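Side-chain contact in tail fiber protein (Acinetobacter phage AM24, PDB 5W5P), which probably recognises and degrades the capsular polysaccharide of Acinetobacter baumannii as the trimeric tailspike of the phage: residues 186-189 with 190-193. Numbering follows the deposited sequence.
Sequences RSIG and LETS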
loop_
_atom_site.group_PDB
_atom_site.type_symbol
_atom_site.label_atom_id
_atom_site.label_comp_id
_atom_site.label_asym_id
_atom_site.label_seq_id
_atom_site.Cartn_x
_atom_site.Cartn_y
_atom_site.Cartn_z
ATOM N N ARG A 186 20.724 27.044 9.846
ATOM C CA ARG A 186 22.141 26.934 10.176
ATOM C C ARG A 186 23.016 26.670 8.960
ATOM O O ARG A 186 24.245 26.718 9.084
ATOM C CB ARG A 186 22.370 25.850 11.228
ATOM C CG ARG A 186 21.994 24.446 10.809
ATOM C CD ARG A 186 22.418 23.464 11.881
ATOM N NE ARG A 186 21.935 22.112 11.625
ATOM C CZ ARG A 186 22.296 21.043 12.333
ATOM N NH1 ARG A 186 23.147 21.168 13.340
ATOM N NH2 ARG A 186 21.804 19.848 12.037
ATOM N N SER A 187 22.423 26.408 7.796
ATOM C CA SER A 187 23.174 26.310 6.552
ATOM C C SER A 187 23.324 27.648 5.839
ATOM O O SER A 187 24.127 27.745 4.906
ATOM C CB SER A 187 22.504 25.312 5.603
ATOM O OG SER A 187 21.359 25.882 4.992
ATOM N N ILE A 188 22.579 28.676 6.247
ATOM C CA ILE A 188 22.681 29.977 5.597
ATOM C C ILE A 188 24.036 30.595 5.913
ATOM O O ILE A 188 24.422 30.727 7.081
ATOM C CB ILE A 188 21.528 30.891 6.034
ATOM C CG1 ILE A 188 20.191 30.310 5.569
ATOM C CG2 ILE A 188 21.728 32.301 5.485
ATOM C CD1 ILE A 188 18.979 31.012 6.135
ATOM N N GLY A 189 24.761 30.989 4.865
ATOM C CA GLY A 189 26.135 31.410 4.986
ATOM C C GLY A 189 27.148 30.300 4.800
ATOM O O GLY A 189 28.330 30.588 4.580
ATOM N N LEU A 190 26.723 29.041 4.885
ATOM C CA LEU A 190 27.576 27.881 4.654
ATOM C C LEU A 190 26.870 26.893 3.749
ATOM O O LEU A 190 26.834 25.689 4.005
ATOM C CB LEU A 190 27.968 27.208 5.964
ATOM C CG LEU A 190 28.531 28.106 7.061
ATOM C CD1 LEU A 190 28.120 27.595 8.431
ATOM C CD2 LEU A 190 30.041 28.192 6.932
ATOM N N GLU A 191 26.295 27.407 2.662
ATOM C CA GLU A 191 25.401 26.608 1.833
ATOM C C GLU A 191 26.125 25.441 1.170
ATOM O O GLU A 191 25.518 24.391 0.930
ATOM C CB GLU A 191 24.734 27.505 0.789
ATOM C CG GLU A 191 23.695 28.459 1.375
ATOM C CD GLU A 191 24.274 29.806 1.803
ATOM O OE1 GLU A 191 25.513 29.932 1.909
ATOM O OE2 GLU A 191 23.477 30.740 2.045
ATOM N N THR A 192 27.420 25.593 0.893
ATOM C CA THR A 192 28.207 24.565 0.225
ATOM C C THR A 192 28.975 23.684 1.207
ATOM O O THR A 192 29.953 23.036 0.813
ATOM C CB THR A 192 29.179 25.208 -0.767
ATOM O OG1 THR A 192 29.863 26.295 -0.131
ATOM C CG2 THR A 192 28.428 25.734 -1.982
ATOM N N SER A 193 28.550 23.637 2.466
ATOM C CA SER A 193 29.295 22.898 3.477
ATOM C C SER A 193 29.120 21.395 3.297
ATOM O O SER A 193 28.031 20.917 2.963
ATOM C CB SER A 193 28.840 23.300 4.878
ATOM O OG SER A 193 29.372 22.423 5.858
#
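Glu191 folds back over a type II beta turn, Ser187 to Leu190, and its carboxylate takes the N-H of Gly189 at the turn's tip. The turn belongs to a loop between strands 182-184 and 199-204, near the start of the right-handed parallel beta-helix that forms the body of such tailspikes.

From CB outward, Glu191 runs along the turn: CB lies 4.2 Å from Ser187 O, and CG, which stands beside its own backbone N, closes on that same Ser187 O to 3.6 Å. The chain then bends at chi2 (90°), swinging CD round to face the turn, 3.3 Å from Gly189 N. OE2 accepts a hydrogen bond from Gly189 N at 3.1 Å. The N-H points almost straight at it (173°), yet reaches it from above the carboxylate plane, 55° out. OE2 also has Ile188 CA at 3.7 Å and grazes the CG2 branch of Ile188, while OE1 lies against Gly189 itself, 3.3 Å from Gly189 C.

Ser187 O closes the turn by accepting Leu190 N. With a positive phi, Gly189 adopts the backbone shape expected at the third position of a type II turn. A type I turn, Leu190 to Ser193, follows at once, and Arg225 NH2 bonds to the carbonyls of Glu191 and Ser193 in this second turn. Ser187 OG is hydrogen-bonded to Ser184 O, and Arg186 turns away to Tyr198, hydrogen-bonding its carbonyl O through NH2 and making a cation-pi contact with its ring. On the Leu190 side chain, CD1 rests 4.0 Å from Arg186 O.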